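Side-chain contacts in geranyltranstransferase (Enterococcus faecalis, PDB 3P8L), which probably condenses isopentenyl diphosphate with geranyl diphosphate, using magnesium, to give farnesyl diphosphate and free diphosphate: residues 23-28 / 76-81; 127-132 / 147-152; 208-213 / 278-283; 215-220 / 267-272. One frame throughout, in Å; residues are numbered along the deposited sequence.

Interaction 1: 23-28 / 76-81; sequences KVMVDF and VAASLE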
# COMPACT_ATOMS: atom_id res chain seq x y z
N LYS A 23 2.12 -0.23 -20.40
CA LYS A 23 2.30 1.21 -20.64
C LYS A 23 1.80 2.09 -19.47
O LYS A 23 2.51 2.99 -19.02
CB LYS A 23 1.65 1.64 -21.97
CG LYS A 23 2.04 3.05 -22.42
CD LYS A 23 1.15 3.55 -23.55
CE LYS A 23 1.78 4.75 -24.25
NZ LYS A 23 2.16 5.86 -23.31
N VAL A 24 0.58 1.83 -18.98
CA VAL A 24 0.07 2.57 -17.81
C VAL A 24 1.03 2.44 -16.60
O VAL A 24 1.39 3.44 -15.97
CB VAL A 24 -1.38 2.16 -17.45
CG1 VAL A 24 -1.81 2.74 -16.10
CG2 VAL A 24 -2.36 2.63 -18.58
N MET A 25 1.49 1.22 -16.35
CA MET A 25 2.38 0.91 -15.22
C MET A 25 3.69 1.68 -15.37
O MET A 25 4.09 2.41 -14.46
CB MET A 25 2.69 -0.59 -15.16
CG MET A 25 1.55 -1.47 -14.69
SD MET A 25 2.02 -3.22 -14.68
CE MET A 25 2.92 -3.25 -13.20
N VAL A 26 4.31 1.53 -16.54
CA VAL A 26 5.62 2.13 -16.81
C VAL A 26 5.55 3.67 -16.75
O VAL A 26 6.40 4.31 -16.10
CB VAL A 26 6.22 1.59 -18.14
CG1 VAL A 26 7.33 2.48 -18.68
CG2 VAL A 26 6.70 0.15 -17.97
N ASP A 27 4.54 4.25 -17.41
CA ASP A 27 4.35 5.70 -17.41
C ASP A 27 4.12 6.18 -16.01
O ASP A 27 4.66 7.20 -15.64
CB ASP A 27 3.15 6.16 -18.26
CG ASP A 27 3.36 5.96 -19.75
OD1 ASP A 27 4.48 5.66 -20.18
OD2 ASP A 27 2.39 6.09 -20.52
N PHE A 28 3.28 5.46 -15.24
CA PHE A 28 2.99 5.87 -13.87
C PHE A 28 4.23 5.87 -13.00
O PHE A 28 4.43 6.82 -12.24
CB PHE A 28 1.87 5.03 -13.20
CG PHE A 28 1.45 5.59 -11.90
CD1 PHE A 28 1.90 5.04 -10.70
CD2 PHE A 28 0.65 6.72 -11.85
CE1 PHE A 28 1.54 5.60 -9.49
CE2 PHE A 28 0.27 7.29 -10.64
CZ PHE A 28 0.72 6.72 -9.45
N VAL A 76 -7.07 0.12 -13.61
CA VAL A 76 -7.38 -0.90 -12.61
C VAL A 76 -6.50 -2.15 -12.79
O VAL A 76 -6.00 -2.70 -11.81
CB VAL A 76 -8.89 -1.29 -12.58
CG1 VAL A 76 -9.18 -2.47 -11.64
CG2 VAL A 76 -9.74 -0.09 -12.12
N ALA A 77 -6.34 -2.58 -14.05
CA ALA A 77 -5.52 -3.74 -14.38
C ALA A 77 -4.05 -3.50 -13.95
O ALA A 77 -3.43 -4.37 -13.38
CB ALA A 77 -5.60 -4.09 -15.88
N ALA A 78 -3.57 -2.28 -14.18
CA ALA A 78 -2.21 -1.87 -13.86
C ALA A 78 -1.94 -1.81 -12.35
O ALA A 78 -0.90 -2.29 -11.88
CB ALA A 78 -1.90 -0.54 -14.55
N SER A 79 -2.90 -1.25 -11.61
CA SER A 79 -2.84 -1.19 -10.14
C SER A 79 -2.73 -2.59 -9.53
O SER A 79 -1.88 -2.84 -8.66
CB SER A 79 -4.07 -0.47 -9.58
OG SER A 79 -4.00 0.93 -9.82
N LEU A 80 -3.57 -3.51 -10.01
CA LEU A 80 -3.50 -4.91 -9.56
C LEU A 80 -2.16 -5.59 -9.88
O LEU A 80 -1.57 -6.28 -9.02
CB LEU A 80 -4.67 -5.71 -10.15
CG LEU A 80 -4.77 -7.19 -9.83
CD1 LEU A 80 -4.89 -7.41 -8.33
CD2 LEU A 80 -5.96 -7.85 -10.58
N GLU A 81 -1.66 -5.37 -11.10
CA GLU A 81 -0.37 -5.94 -11.48
C GLU A 81 0.81 -5.33 -10.68
O GLU A 81 1.80 -6.03 -10.43
CB GLU A 81 -0.16 -5.88 -12.99
CG GLU A 81 1.07 -6.64 -13.50
CD GLU A 81 1.02 -8.17 -13.26
OE1 GLU A 81 0.07 -8.74 -12.67
OE2 GLU A 81 1.99 -8.80 -13.69
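V24 and M25 of helix 13-31 lie against A78 and E81 of helix 71-92, two helices of the all-helical isoprenoid synthase fold. The short segments cross steeply, at -69°, the axes 9.0 Å apart at closest approach. Along 23-28, K23 comes first and stays within its own helix, its NZ forming a salt bridge with D27 OD2, one turn on, at the syn lone pair of that oxygen. V24 follows, and its CG1 meets A78 CB at 3.6 Å. M25 does more. Its CG sits beside the backbone N, anti to the carbonyl carbon (chi1 -73°), and M25 CG touches A78 CB at 3.6 Å, so that the alanine methyl is touched by two consecutive residues of the first helix. The small side chain of A78 is what lets the backbones come near, M25 CA and A78 CA being 5.5 Å apart. Beyond CG, M25 runs straight and then bends at chi3 (79°), laying M25 SD 3.7 Å and M25 CE 3.9 Å from E81 CG. E81 thus supplies its aliphatic part to the contact, while its polar end turns to another partner: E81 OE2 forms a salt bridge with NH1 of R52, in the GGKRLRP stretch that helps bind diphosphate in relatives.

Interaction 2: 127-132 / 147-152; sequences GAFQLL and QQLAKA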
# COMPACT_ATOMS: atom_id res chain seq x y z
N GLY A 127 2.14 2.78 -4.73
CA GLY A 127 1.86 3.18 -6.11
C GLY A 127 0.58 2.61 -6.67
O GLY A 127 -0.14 3.28 -7.39
N ALA A 128 0.31 1.35 -6.37
CA ALA A 128 -0.93 0.71 -6.80
C ALA A 128 -2.17 1.49 -6.30
O ALA A 128 -3.11 1.75 -7.08
CB ALA A 128 -0.96 -0.69 -6.31
N PHE A 129 -2.15 1.86 -5.02
CA PHE A 129 -3.21 2.68 -4.43
C PHE A 129 -3.18 4.09 -4.98
O PHE A 129 -4.24 4.65 -5.23
CB PHE A 129 -3.19 2.63 -2.89
CG PHE A 129 -3.67 1.30 -2.36
CD1 PHE A 129 -5.02 0.98 -2.35
CD2 PHE A 129 -2.76 0.34 -1.98
CE1 PHE A 129 -5.46 -0.25 -1.92
CE2 PHE A 129 -3.19 -0.91 -1.54
CZ PHE A 129 -4.54 -1.20 -1.52
N GLN A 130 -2.00 4.65 -5.23
CA GLN A 130 -1.97 5.99 -5.82
C GLN A 130 -2.60 6.04 -7.22
O GLN A 130 -3.46 6.89 -7.49
CB GLN A 130 -0.56 6.59 -5.86
CG GLN A 130 -0.57 8.06 -6.27
CD GLN A 130 0.78 8.75 -6.16
OE1 GLN A 130 1.83 8.10 -6.12
NE2 GLN A 130 0.76 10.07 -6.14
N LEU A 131 -2.18 5.12 -8.10
CA LEU A 131 -2.75 5.02 -9.43
C LEU A 131 -4.28 4.88 -9.41
O LEU A 131 -4.97 5.65 -10.08
CB LEU A 131 -2.10 3.89 -10.25
CG LEU A 131 -2.74 3.66 -11.64
CD1 LEU A 131 -2.63 4.90 -12.56
CD2 LEU A 131 -2.16 2.41 -12.32
N LEU A 132 -4.78 3.93 -8.63
CA LEU A 132 -6.21 3.74 -8.45
C LEU A 132 -6.97 5.00 -7.95
O LEU A 132 -8.05 5.33 -8.46
CB LEU A 132 -6.48 2.52 -7.56
CG LEU A 132 -7.86 1.87 -7.56
CD1 LEU A 132 -8.34 1.54 -8.99
CD2 LEU A 132 -7.84 0.59 -6.73
N GLN A 147 -11.32 -0.17 -1.56
CA GLN A 147 -11.73 -1.05 -0.47
C GLN A 147 -11.43 -2.50 -0.78
O GLN A 147 -10.87 -3.24 0.05
CB GLN A 147 -13.25 -0.91 -0.19
CG GLN A 147 -13.65 0.36 0.56
CD GLN A 147 -15.16 0.61 0.57
OE1 GLN A 147 -15.93 -0.10 -0.09
NE2 GLN A 147 -15.59 1.62 1.33
N GLN A 148 -11.81 -2.92 -1.99
CA GLN A 148 -11.68 -4.30 -2.40
C GLN A 148 -10.20 -4.69 -2.64
O GLN A 148 -9.77 -5.79 -2.30
CB GLN A 148 -12.53 -4.57 -3.64
CG GLN A 148 -14.06 -4.63 -3.36
CD GLN A 148 -14.45 -5.76 -2.43
OE1 GLN A 148 -14.10 -6.91 -2.66
NE2 GLN A 148 -15.18 -5.43 -1.37
N LEU A 149 -9.42 -3.77 -3.21
CA LEU A 149 -8.00 -4.06 -3.45
C LEU A 149 -7.27 -4.22 -2.14
O LEU A 149 -6.53 -5.20 -1.97
CB LEU A 149 -7.34 -2.98 -4.32
CG LEU A 149 -5.90 -3.25 -4.78
CD1 LEU A 149 -5.80 -4.48 -5.69
CD2 LEU A 149 -5.37 -2.02 -5.49
N ALA A 150 -7.52 -3.31 -1.20
CA ALA A 150 -6.93 -3.39 0.14
C ALA A 150 -7.37 -4.62 0.90
O ALA A 150 -6.54 -5.24 1.58
CB ALA A 150 -7.21 -2.12 0.95
N LYS A 151 -8.66 -4.98 0.79
CA LYS A 151 -9.16 -6.23 1.36
C LYS A 151 -8.42 -7.43 0.78
O LYS A 151 -7.98 -8.29 1.52
CB LYS A 151 -10.68 -6.38 1.13
CG LYS A 151 -11.29 -7.63 1.77
CD LYS A 151 -12.82 -7.55 1.79
CE LYS A 151 -13.43 -8.79 2.43
NZ LYS A 151 -12.91 -10.04 1.81
N ALA A 152 -8.26 -7.48 -0.54
CA ALA A 152 -7.60 -8.60 -1.18
C ALA A 152 -6.09 -8.65 -0.91
O ALA A 152 -5.52 -9.71 -0.68
CB ALA A 152 -7.88 -8.59 -2.71
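The ring of F129 reaches across to helix 139-153 and presents a face to one residue and an edge to the next. Over one face lies the CD2 methyl of L149, 4.3 Å from the ring centroid and 23° off the ring normal, a CH-pi contact displaced toward the rim of the ring. At the ring's edge stands the backbone of A150: F129 CZ comes to 3.6 Å from A150 CA, and the same CZ is 3.8 Å from A150 CB. The aromatic group thus fits into the angle between the L149 side chain and the main chain that follows it. With chi1 at -72° the F129 ring leaves on the side of its own N-H, which swings it toward the partner although the residue's first bond does not point there. L132, one turn later, adds a second apolar meeting: its CD2 touches L149 CD2 at 3.8 Å, the two leucines crossing at a slant. L149 CD2 therefore serves both F129 and L132.

The segments run nearly antiparallel (166°), and their axes stay 11.2 Å apart, a gap these bulky side chains span. The F129 side of the contact borders the dimer interface, where the F129 ring meets F129 of the second subunit with nearly parallel planes and Q130 NE2 is hydrogen-bonded to Q156 OE1 of that subunit. Across the two segments there is no hydrogen bond, so their cohesion comes from dispersion and CH-pi contact among buried hydrocarbon groups.

Interaction 3: 208-213 / 278-283; sequences IGLLTQ and EKIKAN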
# COMPACT_ATOMS: atom_id res chain seq x y z
N ILE A 208 -21.68 -10.10 -9.73
CA ILE A 208 -20.38 -9.91 -9.08
C ILE A 208 -20.11 -11.07 -8.12
O ILE A 208 -19.00 -11.62 -8.11
CB ILE A 208 -20.26 -8.50 -8.42
CG1 ILE A 208 -20.07 -7.45 -9.52
CG2 ILE A 208 -19.13 -8.42 -7.39
CD1 ILE A 208 -20.35 -6.01 -9.09
N GLY A 209 -21.14 -11.48 -7.39
CA GLY A 209 -21.09 -12.68 -6.54
C GLY A 209 -20.77 -13.98 -7.27
O GLY A 209 -20.03 -14.83 -6.75
N LEU A 210 -21.34 -14.14 -8.46
CA LEU A 210 -21.03 -15.29 -9.32
C LEU A 210 -19.61 -15.22 -9.93
O LEU A 210 -18.90 -16.23 -10.00
CB LEU A 210 -22.07 -15.41 -10.43
CG LEU A 210 -23.47 -15.94 -10.05
CD1 LEU A 210 -24.36 -16.06 -11.28
CD2 LEU A 210 -23.39 -17.29 -9.32
N LEU A 211 -19.19 -14.03 -10.35
CA LEU A 211 -17.83 -13.79 -10.85
C LEU A 211 -16.78 -14.15 -9.79
O LEU A 211 -15.75 -14.73 -10.10
CB LEU A 211 -17.67 -12.33 -11.27
CG LEU A 211 -18.42 -11.95 -12.54
CD1 LEU A 211 -18.45 -10.44 -12.71
CD2 LEU A 211 -17.82 -12.64 -13.74
N THR A 212 -17.10 -13.84 -8.53
CA THR A 212 -16.29 -14.21 -7.38
C THR A 212 -16.10 -15.71 -7.21
O THR A 212 -15.00 -16.19 -6.91
CB THR A 212 -16.93 -13.63 -6.12
OG1 THR A 212 -16.99 -12.21 -6.26
CG2 THR A 212 -16.16 -14.01 -4.85
N GLN A 213 -17.18 -16.46 -7.42
CA GLN A 213 -17.15 -17.91 -7.34
C GLN A 213 -16.31 -18.47 -8.46
O GLN A 213 -15.53 -19.41 -8.26
CB GLN A 213 -18.57 -18.49 -7.41
CG GLN A 213 -19.38 -18.35 -6.12
CD GLN A 213 -20.80 -18.90 -6.26
OE1 GLN A 213 -21.00 -20.07 -6.61
NE2 GLN A 213 -21.79 -18.06 -6.00
N GLU A 278 -22.15 -20.79 -16.87
CA GLU A 278 -23.50 -21.15 -17.28
C GLU A 278 -24.55 -20.31 -16.54
O GLU A 278 -25.40 -19.68 -17.19
CB GLU A 278 -23.74 -22.65 -17.07
CG GLU A 278 -25.13 -23.14 -17.49
CD GLU A 278 -25.52 -22.67 -18.88
OE1 GLU A 278 -26.47 -21.87 -18.99
OE2 GLU A 278 -24.86 -23.09 -19.86
N LYS A 279 -24.45 -20.25 -15.21
CA LYS A 279 -25.35 -19.42 -14.39
C LYS A 279 -25.30 -17.94 -14.75
O LYS A 279 -26.34 -17.27 -14.72
CB LYS A 279 -25.11 -19.61 -12.89
CG LYS A 279 -25.48 -20.98 -12.34
CD LYS A 279 -25.49 -20.99 -10.81
CE LYS A 279 -24.77 -22.22 -10.26
NZ LYS A 279 -25.47 -23.50 -10.59
N ILE A 280 -24.11 -17.43 -15.08
CA ILE A 280 -23.96 -16.03 -15.52
C ILE A 280 -24.62 -15.79 -16.89
O ILE A 280 -25.28 -14.76 -17.11
CB ILE A 280 -22.46 -15.56 -15.55
CG1 ILE A 280 -21.85 -15.60 -14.15
CG2 ILE A 280 -22.34 -14.15 -16.12
CD1 ILE A 280 -20.31 -15.47 -14.12
N LYS A 281 -24.41 -16.74 -17.80
CA LYS A 281 -25.01 -16.69 -19.15
C LYS A 281 -26.54 -16.62 -19.08
O LYS A 281 -27.17 -15.89 -19.86
CB LYS A 281 -24.51 -17.88 -20.00
CG LYS A 281 -24.99 -17.94 -21.45
CD LYS A 281 -24.63 -16.69 -22.27
CE LYS A 281 -24.83 -16.94 -23.76
NZ LYS A 281 -24.47 -15.76 -24.59
N ALA A 282 -27.13 -17.36 -18.14
CA ALA A 282 -28.58 -17.31 -17.88
C ALA A 282 -29.04 -15.95 -17.35
O ALA A 282 -30.10 -15.46 -17.73
CB ALA A 282 -28.99 -18.42 -16.92
N ASN A 283 -28.23 -15.35 -16.49
CA ASN A 283 -28.55 -14.06 -15.86
C ASN A 283 -28.27 -12.84 -16.73
O ASN A 283 -28.84 -11.77 -16.50
CB ASN A 283 -27.79 -13.91 -14.53
CG ASN A 283 -28.43 -14.68 -13.38
OD1 ASN A 283 -28.79 -14.09 -12.36
ND2 ASN A 283 -28.56 -16.00 -13.53
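L210 packs on I280, and the planar groups that flank this touch are backbone carbonyls and the amide of N283. On the first segment, the carbonyl plane of I208 is approached from both faces: T212 N comes from one side and T212 OG1 from the other, the hydroxyl 2.8 Å from I208 O and tilted 33° from the plane. On the second, the amide of N283 bends back through ND2 to K279 O, a weak bond at 2.8 Å.

The contact itself is hydrocarbon packing. The L210 and I280 side chains lie alongside, running in opposite senses, with L210 CB 3.7 Å from I280 CG1 and L210 CD1 3.8 Å from that same carbon. A chi1 of -74° directs the L210 branch opposite its own carbonyl carbon, which also brings L210 CD1 to 4.0 Å from K279 CB; the rest of that lysine leads away. L211 crosses I280 at about a right angle, L211 CD2 to I280 CD1 3.8 Å. I280 is thus gripped by two consecutive leucines.

This is antiparallel helix packing (162°, axes 10.1 Å apart) in the all-helical isoprenoid synthase fold, joining helix 205-230 to helix 259-283 toward the end of the latter. Behind the first segment stands helix 175-200, through L194, I195 and V199, while F65 touches both L211 and I280, and F287 packs on I280.

Interaction 4: 215-220 / 267-272; sequences AHHYGL and THQLAE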
# COMPACT_ATOMS: atom_id res chain seq x y z
N ALA A 215 -13.80 -16.94 -9.88
CA ALA A 215 -12.40 -16.63 -9.49
C ALA A 215 -11.86 -17.64 -8.50
O ALA A 215 -10.74 -18.13 -8.65
CB ALA A 215 -12.31 -15.24 -8.91
N HIS A 216 -12.68 -17.96 -7.49
CA HIS A 216 -12.34 -19.00 -6.53
C HIS A 216 -11.99 -20.32 -7.21
O HIS A 216 -10.97 -20.92 -6.90
CB HIS A 216 -13.45 -19.20 -5.49
CG HIS A 216 -13.26 -20.43 -4.65
ND1 HIS A 216 -12.44 -20.45 -3.54
CD2 HIS A 216 -13.78 -21.67 -4.75
CE1 HIS A 216 -12.46 -21.65 -3.00
NE2 HIS A 216 -13.27 -22.42 -3.71
N HIS A 217 -12.82 -20.76 -8.15
CA HIS A 217 -12.55 -22.02 -8.85
C HIS A 217 -11.35 -21.87 -9.78
O HIS A 217 -10.46 -22.73 -9.78
CB HIS A 217 -13.79 -22.55 -9.59
CG HIS A 217 -14.96 -22.81 -8.68
ND1 HIS A 217 -14.90 -23.70 -7.63
CD2 HIS A 217 -16.21 -22.29 -8.66
CE1 HIS A 217 -16.05 -23.71 -6.99
NE2 HIS A 217 -16.87 -22.86 -7.59
N TYR A 218 -11.30 -20.76 -10.53
CA TYR A 218 -10.13 -20.47 -11.37
C TYR A 218 -8.83 -20.51 -10.57
O TYR A 218 -7.88 -21.19 -10.96
CB TYR A 218 -10.24 -19.12 -12.10
CG TYR A 218 -9.07 -18.91 -13.04
CD1 TYR A 218 -9.09 -19.46 -14.32
CD2 TYR A 218 -7.91 -18.23 -12.64
CE1 TYR A 218 -8.01 -19.31 -15.19
CE2 TYR A 218 -6.82 -18.08 -13.49
CZ TYR A 218 -6.89 -18.62 -14.77
OH TYR A 218 -5.82 -18.49 -15.63
N GLY A 219 -8.82 -19.79 -9.45
CA GLY A 219 -7.62 -19.59 -8.62
C GLY A 219 -7.11 -20.86 -7.98
O GLY A 219 -5.90 -21.06 -7.86
N LEU A 220 -8.04 -21.73 -7.58
CA LEU A 220 -7.69 -23.02 -7.02
C LEU A 220 -7.23 -23.96 -8.13
O LEU A 220 -6.21 -24.64 -7.99
CB LEU A 220 -8.88 -23.62 -6.23
CG LEU A 220 -8.61 -24.69 -5.16
CD1 LEU A 220 -7.68 -24.19 -4.05
CD2 LEU A 220 -9.92 -25.17 -4.55
N THR A 267 -10.14 -31.15 -12.51
CA THR A 267 -11.32 -31.36 -13.35
C THR A 267 -12.61 -30.84 -12.69
O THR A 267 -13.42 -30.16 -13.34
CB THR A 267 -11.47 -32.87 -13.76
OG1 THR A 267 -10.27 -33.32 -14.40
CG2 THR A 267 -12.65 -33.10 -14.71
N HIS A 268 -12.77 -31.13 -11.40
CA HIS A 268 -13.93 -30.65 -10.63
C HIS A 268 -13.99 -29.11 -10.50
O HIS A 268 -15.07 -28.52 -10.65
CB HIS A 268 -14.00 -31.33 -9.25
CG HIS A 268 -14.27 -32.81 -9.32
ND1 HIS A 268 -13.65 -33.72 -8.49
CD2 HIS A 268 -15.09 -33.53 -10.13
CE1 HIS A 268 -14.07 -34.93 -8.78
NE2 HIS A 268 -14.94 -34.85 -9.78
N GLN A 269 -12.85 -28.47 -10.25
CA GLN A 269 -12.81 -27.00 -10.22
C GLN A 269 -13.18 -26.40 -11.57
O GLN A 269 -13.97 -25.45 -11.63
CB GLN A 269 -11.44 -26.48 -9.76
CG GLN A 269 -11.09 -26.74 -8.31
CD GLN A 269 -12.13 -26.22 -7.31
OE1 GLN A 269 -12.72 -25.15 -7.48
NE2 GLN A 269 -12.33 -26.99 -6.25
N LEU A 270 -12.62 -26.97 -12.64
CA LEU A 270 -12.97 -26.53 -14.00
C LEU A 270 -14.46 -26.69 -14.28
O LEU A 270 -15.10 -25.77 -14.79
CB LEU A 270 -12.12 -27.25 -15.07
CG LEU A 270 -10.60 -27.09 -14.99
CD1 LEU A 270 -9.93 -27.87 -16.10
CD2 LEU A 270 -10.17 -25.61 -15.04
N ALA A 271 -15.01 -27.85 -13.91
CA ALA A 271 -16.45 -28.10 -14.05
C ALA A 271 -17.29 -27.10 -13.26
O ALA A 271 -18.30 -26.60 -13.75
CB ALA A 271 -16.80 -29.55 -13.63
N GLU A 272 -16.83 -26.79 -12.05
CA GLU A 272 -17.54 -25.83 -11.21
C GLU A 272 -17.44 -24.40 -11.75
O GLU A 272 -18.43 -23.66 -11.73
CB GLU A 272 -17.10 -25.94 -9.75
CG GLU A 272 -17.64 -27.23 -9.11
CD GLU A 272 -18.05 -27.06 -7.66
OE1 GLU A 272 -18.32 -25.91 -7.24
OE2 GLU A 272 -18.13 -28.08 -6.95
O HOH W 1 -13.61 -25.26 -4.06
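H217 and Q269 meet where helices 205-230 and 259-283 of the all-helical isoprenoid synthase fold pass each other; the short segments run antiparallel at 155°, their axes 8.5 Å apart. The direct hydrogen bond runs from H217 ND1 to Q269 OE1, 2.6 Å long and nearly straight at 163°. The acceptor lies in the ring plane, at the edge, whereas the donor is somewhat tilted from the plane of the amide carbonyl. This bond gives the imidazole a partner for ND1 and, with E272 CB over one face, probably helps to fix its rotation.

That second grip is a CH-pi contact: E272 CB sits over the ring centre, 3.6 Å from the centroid and 6° off the normal. The E272 chain then bends at chi2, and E272 OE1 comes to 3.2 Å from H217 CE1, although its approach to NE2 lacks the angle of a hydrogen bond.

Van der Waals contact is slighter: L220 CD2 lies 3.5 Å from Q269 NE2, beside the amide. One water bridges the segments on this surface-side contact, accepting from Q269 NE2 at 3.1 Å and hydrogen-bonded to H216 NE2 at 2.9 Å.

Interactions 1 and 2 are joined directly, their centres 12 Å apart: S79 OG lies 3.0 Å from A128 O, a probable hydrogen bond between helices 71-92 and 114-133. Interactions 3 and 4 share helices 205-230 and 259-283 with centres 13 Å apart, and so fasten one antiparallel pair at two levels. Between the two groups the centres are about 24 to 27 Å apart, with no touch. Helix 71-92 leads into the aspartate-rich motif DDLPAMD, and helix 205-230 closes with DDLLD; as in this family, both probably bind magnesium and diphosphate. Interactions 1, 3 and 4 pack the earlier turns of these helices.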